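Local coordinates for protein uncharacterized conserved (Bdellovibrio bacteriovorus, PDB 7O21) that probably acts as a peptidoglycan LD-carboxypeptidase whose wall editing generates the curved cell shape of this predatory bacterium, at residues A[31-36]-A[41-46]; A[54-57]-A[62-65]. All blocks are in the same frame, centred on the assembly; numbering follows the deposited sequence.

Overall arrangement
The two contacts follow one another along the chain and lie close together, with centres about 7 Å apart. Contact 1 brings the segment leaving strand 30-32, the outermost strand, within this chain, of the antiparallel sheet formed mainly by the NTF2-like domain, against strand 42-47 of the YkuD catalytic domain. Contact 2 is the hairpin of strands 52-59 and 62-73, the next two strands of that catalytic-domain sheet. Strand 52-59 joins them: its backbone pairs with strand 42-47, and Ile33 of contact 1 also packs on Glu57 of contact 2. The N-terminal part of the chain thus contributes to both sheets at the junction of the two domains, away from the predicted catalytic His136 and Cys151.

Contact 1. Residues A[31-36]-A[41-46]; sequences LQISET and RYVILV
Ile33 packs against Val43 and the backbone of Arg41 where two sheets meet: residues 31-36 leave the outermost strand, within this chain, of the NTF2-like antiparallel sheet, and residues 41-46 comprise Arg41 and most of strand 42-47 of the YkuD catalytic domain. The contact is small, burying 141 Å² in all, and its tight part is a patch of aliphatic carbons. CG1 of Ile33 lies 3.8 Å from CG2 of Val43. With its CG1 anti to the carbonyl carbon (chi1 -65°) and the chain extended beyond it, Ile33 also brings CD1 against the same Val43 methyl, and the two side chains run antiparallel, passing flank to flank. The second branch of Ile33, CG2, approaches the carbonyl oxygen of Arg41 at 3.8 Å, a van der Waals contact. Around this patch Val43 touches Pro172 and Ile33 touches Arg58, so the core continues into neighbouring strands.

Upstream, Leu31 and Gln32 form a classic beta bulge opposite Ile254. The chain then turns: Ser34 OG accepts the N-H of Thr36 at 3.0 Å in a nearly straight bond (168°), an ST turn, and the same hydroxyl is hydrogen-bonded to the backbone oxygen of Gln251. That second bond joins the segment to strand 246-257, while apolar packing links it to strand 42-47.

The solvent side is looser. The CA–CB bond of Arg41 is directed away from residues 31-36, and its side chain lies on its neighbour, CG 3.7 Å above one face of the Tyr42 ring, toward the rim. Farther out, Arg41 NH2 makes a weak hydrogen bond to Tyr42 OH at 3.4 Å.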
ATOM      1  N   LEU A  31     -21.083 -11.210   8.097  1.00 15.38           N
ATOM      2  CA  LEU A  31     -21.748 -11.409   9.379  1.00 17.89           C
ATOM      3  C   LEU A  31     -22.063 -10.121  10.130  1.00 19.10           C
ATOM      4  O   LEU A  31     -23.055 -10.079  10.861  1.00 19.07           O
ATOM      5  CB  LEU A  31     -20.940 -12.368  10.262  1.00 17.99           C
ATOM      6  CG  LEU A  31     -20.933 -13.801   9.713  1.00 18.61           C
ATOM      7  CD1 LEU A  31     -19.981 -14.667  10.516  1.00 27.68           C
ATOM      8  CD2 LEU A  31     -22.337 -14.393   9.721  1.00 20.76           C
ATOM      9  N   GLN A  32     -21.249  -9.076   9.994  1.00 15.75           N
ATOM     10  CA  GLN A  32     -21.488  -7.844  10.739  1.00 16.63           C
ATOM     11  C   GLN A  32     -20.718  -6.720  10.061  1.00 16.19           C
ATOM     12  O   GLN A  32     -19.650  -6.950   9.490  1.00 15.63           O
ATOM     13  CB  GLN A  32     -20.997  -7.989  12.188  1.00 15.77           C
ATOM     14  CG  GLN A  32     -21.549  -6.942  13.156  1.00 15.51           C
ATOM     15  CD  GLN A  32     -21.363  -7.360  14.599  1.00 20.86           C
ATOM     16  OE1 GLN A  32     -22.317  -7.758  15.270  1.00 24.66           O
ATOM     17  NE2 GLN A  32     -20.129  -7.308  15.071  1.00 17.61           N
ATOM     18  N   ILE A  33     -21.278  -5.505  10.120  1.00 13.97           N
ATOM     19  CA  ILE A  33     -20.622  -4.293   9.636  1.00 14.75           C
ATOM     20  C   ILE A  33     -20.238  -3.453  10.849  1.00 15.05           C
ATOM     21  O   ILE A  33     -20.974  -3.412  11.845  1.00 16.89           O
ATOM     22  CB  ILE A  33     -21.549  -3.539   8.655  1.00 15.28           C
ATOM     23  CG1 ILE A  33     -21.764  -4.403   7.411  1.00 14.86           C
ATOM     24  CG2 ILE A  33     -20.970  -2.183   8.254  1.00 16.39           C
ATOM     25  CD1 ILE A  33     -22.835  -3.888   6.464  1.00 16.67           C
ATOM     26  N   SER A  34     -19.062  -2.838  10.803  1.00 15.50           N
ATOM     27  CA  SER A  34     -18.587  -2.132  11.989  1.00 16.06           C
ATOM     28  C   SER A  34     -19.451  -0.903  12.263  1.00 18.06           C
ATOM     29  O   SER A  34     -19.950  -0.247  11.344  1.00 16.99           O
ATOM     30  CB  SER A  34     -17.129  -1.716  11.826  1.00 19.03           C
ATOM     31  OG  SER A  34     -16.775  -0.790  12.837  1.00 19.76           O
ATOM     32  N   GLU A  35     -19.631  -0.601  13.555  1.00 16.87           N
ATOM     33  CA  GLU A  35     -20.341   0.616  13.948  1.00 16.26           C
ATOM     34  C   GLU A  35     -19.485   1.871  13.798  1.00 18.27           C
ATOM     35  O   GLU A  35     -20.017   2.989  13.910  1.00 18.77           O
ATOM     36  CB  GLU A  35     -20.807   0.525  15.402  1.00 18.21           C
ATOM     37  CG  GLU A  35     -19.651   0.610  16.397  1.00 19.08           C
ATOM     38  CD  GLU A  35     -20.111   0.461  17.841  1.00 22.71           C
ATOM     39  OE1 GLU A  35     -21.200   0.973  18.173  1.00 28.41           O
ATOM     40  OE2 GLU A  35     -19.401  -0.179  18.644  1.00 21.08           O
ATOM     41  N   THR A  36     -18.182   1.731  13.562  1.00 15.88           N
ATOM     42  CA  THR A  36     -17.274   2.875  13.584  1.00 16.00           C
ATOM     43  C   THR A  36     -17.471   3.739  12.332  1.00 16.90           C
ATOM     44  O   THR A  36     -17.261   3.280  11.206  1.00 17.09           O
ATOM     45  CB  THR A  36     -15.832   2.375  13.710  1.00 16.37           C
ATOM     46  OG1 THR A  36     -15.654   1.764  14.995  1.00 19.34           O
ATOM     47  CG2 THR A  36     -14.837   3.510  13.558  1.00 17.52           C
ATOM     48  N   ARG A  41     -20.224   2.404   6.320  1.00 15.57           N
ATOM     49  CA  ARG A  41     -21.456   1.726   6.707  1.00 16.61           C
ATOM     50  C   ARG A  41     -22.003   0.830   5.615  1.00 15.07           C
ATOM     51  O   ARG A  41     -22.960   0.090   5.874  1.00 15.03           O
ATOM     52  CB  ARG A  41     -22.523   2.714   7.184  1.00 22.35           C
ATOM     53  CG  ARG A  41     -23.010   3.703   6.158  1.00 24.78           C
ATOM     54  CD  ARG A  41     -23.768   4.838   6.882  1.00 31.21           C
ATOM     55  NE  ARG A  41     -24.540   5.666   5.963  1.00 29.11           N
ATOM     56  CZ  ARG A  41     -24.189   6.885   5.568  1.00 31.36           C
ATOM     57  NH1 ARG A  41     -23.074   7.448   6.019  1.00 34.42           N
ATOM     58  NH2 ARG A  41     -24.965   7.553   4.726  1.00 29.28           N
ATOM     59  N   TYR A  42     -21.416   0.869   4.417  1.00 16.51           N
ATOM     60  CA  TYR A  42     -21.837   0.047   3.293  1.00 14.88           C
ATOM     61  C   TYR A  42     -20.792  -1.012   2.962  1.00 15.69           C
ATOM     62  O   TYR A  42     -19.585  -0.779   3.096  1.00 17.44           O
ATOM     63  CB  TYR A  42     -22.068   0.906   2.040  1.00 16.08           C
ATOM     64  CG  TYR A  42     -23.114   1.966   2.239  1.00 17.43           C
ATOM     65  CD1 TYR A  42     -24.454   1.628   2.401  1.00 17.08           C
ATOM     66  CD2 TYR A  42     -22.753   3.300   2.332  1.00 16.73           C
ATOM     67  CE1 TYR A  42     -25.421   2.624   2.604  1.00 17.67           C
ATOM     68  CE2 TYR A  42     -23.703   4.284   2.537  1.00 20.31           C
ATOM     69  CZ  TYR A  42     -25.024   3.938   2.673  1.00 18.40           C
ATOM     70  OH  TYR A  42     -25.964   4.932   2.874  1.00 22.19           O
ATOM     71  N   VAL A  43     -21.268  -2.156   2.462  1.00 15.60           N
ATOM     72  CA  VAL A  43     -20.420  -3.234   1.963  1.00 14.66           C
ATOM     73  C   VAL A  43     -20.958  -3.638   0.600  1.00 17.40           C
ATOM     74  O   VAL A  43     -22.170  -3.816   0.448  1.00 16.04           O
ATOM     75  CB  VAL A  43     -20.461  -4.448   2.909  1.00 15.72           C
ATOM     76  CG1 VAL A  43     -19.853  -5.674   2.237  1.00 16.19           C
ATOM     77  CG2 VAL A  43     -19.737  -4.124   4.225  1.00 16.25           C
ATOM     78  N   ILE A  44     -20.077  -3.799  -0.379  1.00 14.50           N
ATOM     79  CA  ILE A  44     -20.462  -4.290  -1.700  1.00 16.74           C
ATOM     80  C   ILE A  44     -20.178  -5.784  -1.764  1.00 14.14           C
ATOM     81  O   ILE A  44     -19.084  -6.229  -1.386  1.00 16.78           O
ATOM     82  CB  ILE A  44     -19.716  -3.534  -2.809  1.00 15.25           C
ATOM     83  CG1 ILE A  44     -20.153  -2.057  -2.824  1.00 17.75           C
ATOM     84  CG2 ILE A  44     -19.965  -4.214  -4.157  1.00 15.29           C
ATOM     85  CD1 ILE A  44     -19.338  -1.205  -3.772  1.00 19.28           C
ATOM     86  N   LEU A  45     -21.159  -6.568  -2.230  1.00 15.30           N
ATOM     87  CA  LEU A  45     -21.038  -8.021  -2.315  1.00 16.28           C
ATOM     88  C   LEU A  45     -21.231  -8.431  -3.766  1.00 15.66           C
ATOM     89  O   LEU A  45     -22.262  -8.109  -4.372  1.00 17.37           O
ATOM     90  CB  LEU A  45     -22.093  -8.709  -1.446  1.00 15.72           C
ATOM     91  CG  LEU A  45     -22.195 -10.221  -1.627  1.00 21.17           C
ATOM     92  CD1 LEU A  45     -20.938 -10.895  -1.130  1.00 20.56           C
ATOM     93  CD2 LEU A  45     -23.430 -10.749  -0.895  1.00 25.92           C
ATOM     94  N   VAL A  46     -20.240  -9.121  -4.331  1.00 14.55           N
ATOM     95  CA  VAL A  46     -20.289  -9.579  -5.721  1.00 15.21           C
ATOM     96  C   VAL A  46     -20.464 -11.092  -5.726  1.00 17.73           C
ATOM     97  O   VAL A  46     -19.646 -11.825  -5.159  1.00 15.95           O
ATOM     98  CB  VAL A  46     -19.033  -9.174  -6.503  1.00 15.58           C
ATOM     99  CG1 VAL A  46     -19.132  -9.657  -7.962  1.00 16.37           C
ATOM    100  CG2 VAL A  46     -18.801  -7.676  -6.430  1.00 16.69           C
TER

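Contact 2. Residues A[54-57]-A[62-65]; sequences SVFE and QIQK
The beta hairpin of strands 52-59 and 62-73, part of the YkuD-domain sheet, pairs Phe56 with Lys65 as an antiparallel non-hydrogen-bonded pair and Glu57 with Gln64 as a hydrogen-bonded one. Both bonds of the latter are present: Glu57 N donates to Gln64 O at 2.8 Å, and Gln64 N returns a bond to Glu57 O at 2.9 Å. Next to them, the CA-H of Phe56 points at the same Gln64 O, 3.3 Å away.

On the face carrying Phe56 and Lys65, the two side chains cross obliquely. Lys65 CB sits over one face of the phenyl ring, 4.0 Å from its centroid, and the aliphatic chain runs on so that CE meets CZ of Phe56. Ile63 adds its CD1 at 3.9 Å from Phe56 CD2, and both Phe56 and Ile63 reach Leu30, which ties the hairpin to the N-terminal strand 30-32. Glu57 and Gln64 lie on the other face, where Glu57 packs beside Tyr42.

A bend at chi3 (-84°) turns the end of Lys65 toward Ser54. There Glu68 serves both residues, its OE1 forming a salt bridge with Lys65 NZ and a hydrogen bond with Ser54 OG, and Tyr181 OH is a further partner of NZ. Beside this polar cluster, Lys65 CE packs 3.5 Å from Ser54 OG.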
ATOM      1  N   SER A  54     -24.531  -6.516  -4.947  1.00 16.62           N
ATOM      2  CA  SER A  54     -25.471  -5.985  -3.976  1.00 14.15           C
ATOM      3  C   SER A  54     -24.763  -5.017  -3.040  1.00 18.78           C
ATOM      4  O   SER A  54     -23.554  -5.106  -2.821  1.00 18.71           O
ATOM      5  CB  SER A  54     -26.080  -7.090  -3.116  1.00 18.97           C
ATOM      6  OG  SER A  54     -26.600  -8.149  -3.899  1.00 26.67           O
ATOM      7  N   VAL A  55     -25.526  -4.064  -2.518  1.00 16.06           N
ATOM      8  CA  VAL A  55     -25.046  -3.148  -1.493  1.00 15.26           C
ATOM      9  C   VAL A  55     -25.760  -3.476  -0.192  1.00 17.96           C
ATOM     10  O   VAL A  55     -26.990  -3.538  -0.154  1.00 17.98           O
ATOM     11  CB  VAL A  55     -25.272  -1.678  -1.884  1.00 19.03           C
ATOM     12  CG1 VAL A  55     -24.672  -0.764  -0.827  1.00 21.76           C
ATOM     13  CG2 VAL A  55     -24.659  -1.396  -3.240  1.00 17.76           C
ATOM     14  N   PHE A  56     -24.994  -3.711   0.867  1.00 16.32           N
ATOM     15  CA  PHE A  56     -25.543  -3.910   2.196  1.00 16.17           C
ATOM     16  C   PHE A  56     -25.167  -2.734   3.081  1.00 18.10           C
ATOM     17  O   PHE A  56     -24.110  -2.115   2.911  1.00 17.68           O
ATOM     18  CB  PHE A  56     -25.009  -5.211   2.817  1.00 16.51           C
ATOM     19  CG  PHE A  56     -25.637  -6.441   2.237  1.00 16.36           C
ATOM     20  CD1 PHE A  56     -25.180  -6.961   1.034  1.00 18.29           C
ATOM     21  CD2 PHE A  56     -26.709  -7.052   2.869  1.00 19.06           C
ATOM     22  CE1 PHE A  56     -25.763  -8.087   0.485  1.00 20.83           C
ATOM     23  CE2 PHE A  56     -27.310  -8.183   2.309  1.00 20.22           C
ATOM     24  CZ  PHE A  56     -26.826  -8.694   1.124  1.00 20.44           C
ATOM     25  N   GLU A  57     -26.054  -2.412   4.018  1.00 18.11           N
ATOM     26  CA  GLU A  57     -25.843  -1.337   4.974  1.00 17.05           C
ATOM     27  C   GLU A  57     -25.976  -1.874   6.391  1.00 15.77           C
ATOM     28  O   GLU A  57     -26.771  -2.782   6.666  1.00 17.31           O
ATOM     29  CB  GLU A  57     -26.820  -0.147   4.754  1.00 18.73           C
ATOM     30  CG  GLU A  57     -26.478   1.070   5.616  1.00 22.22           C
ATOM     31  CD  GLU A  57     -27.399   2.266   5.411  1.00 22.29           C
ATOM     32  OE1 GLU A  57     -28.412   2.123   4.697  1.00 26.59           O
ATOM     33  OE2 GLU A  57     -27.082   3.340   5.969  1.00 28.33           O
ATOM     34  N   GLN A  62     -27.296  -5.844  12.820  1.00 18.30           N
ATOM     35  CA  GLN A  62     -27.794  -6.527  11.640  1.00 19.69           C
ATOM     36  C   GLN A  62     -27.251  -5.873  10.374  1.00 18.29           C
ATOM     37  O   GLN A  62     -26.574  -4.839  10.406  1.00 17.74           O
ATOM     38  CB  GLN A  62     -29.329  -6.527  11.614  1.00 23.26           C
ATOM     39  CG  GLN A  62     -29.982  -7.581  12.501  1.00 27.11           C
ATOM     40  CD  GLN A  62     -29.769  -7.317  13.973  1.00 38.57           C
ATOM     41  OE1 GLN A  62     -30.082  -6.235  14.469  1.00 38.57           O
ATOM     42  NE2 GLN A  62     -29.231  -8.306  14.687  1.00 34.19           N
ATOM     43  N   ILE A  63     -27.521  -6.522   9.249  1.00 19.53           N
ATOM     44  CA  ILE A  63     -27.193  -5.992   7.935  1.00 20.13           C
ATOM     45  C   ILE A  63     -28.474  -5.985   7.112  1.00 19.65           C
ATOM     46  O   ILE A  63     -29.375  -6.802   7.329  1.00 22.16           O
ATOM     47  CB  ILE A  63     -26.090  -6.813   7.225  1.00 16.67           C
ATOM     48  CG1 ILE A  63     -26.592  -8.222   6.893  1.00 18.85           C
ATOM     49  CG2 ILE A  63     -24.817  -6.834   8.068  1.00 16.61           C
ATOM     50  CD1 ILE A  63     -25.609  -9.053   6.092  1.00 18.24           C
ATOM     51  N   GLN A  64     -28.548  -5.071   6.149  1.00 21.85           N
ATOM     52  CA  GLN A  64     -29.744  -4.932   5.329  1.00 23.82           C
ATOM     53  C   GLN A  64     -29.317  -4.683   3.891  1.00 22.73           C
ATOM     54  O   GLN A  64     -28.500  -3.798   3.638  1.00 19.90           O
ATOM     55  CB  GLN A  64     -30.578  -3.751   5.831  1.00 26.35           C
ATOM     56  CG  GLN A  64     -31.924  -3.587   5.148  1.00 41.35           C
ATOM     57  CD  GLN A  64     -32.769  -2.515   5.797  1.00 58.03           C
ATOM     58  OE1 GLN A  64     -32.393  -1.945   6.822  1.00 62.17           O
ATOM     59  NE2 GLN A  64     -33.928  -2.236   5.208  1.00 60.13           N
ATOM     60  N   LYS A  65     -29.869  -5.449   2.955  1.00 21.35           N
ATOM     61  CA  LYS A  65     -29.589  -5.213   1.546  1.00 20.98           C
ATOM     62  C   LYS A  65     -30.407  -4.017   1.088  1.00 23.07           C
ATOM     63  O   LYS A  65     -31.622  -3.965   1.305  1.00 30.02           O
ATOM     64  CB  LYS A  65     -29.942  -6.444   0.708  1.00 26.19           C
ATOM     65  CG  LYS A  65     -29.543  -6.323  -0.761  1.00 24.99           C
ATOM     66  CD  LYS A  65     -30.006  -7.526  -1.584  1.00 26.09           C
ATOM     67  CE  LYS A  65     -29.023  -8.691  -1.478  1.00 31.09           C
ATOM     68  NZ  LYS A  65     -29.378  -9.853  -2.355  1.00 33.94           N
TER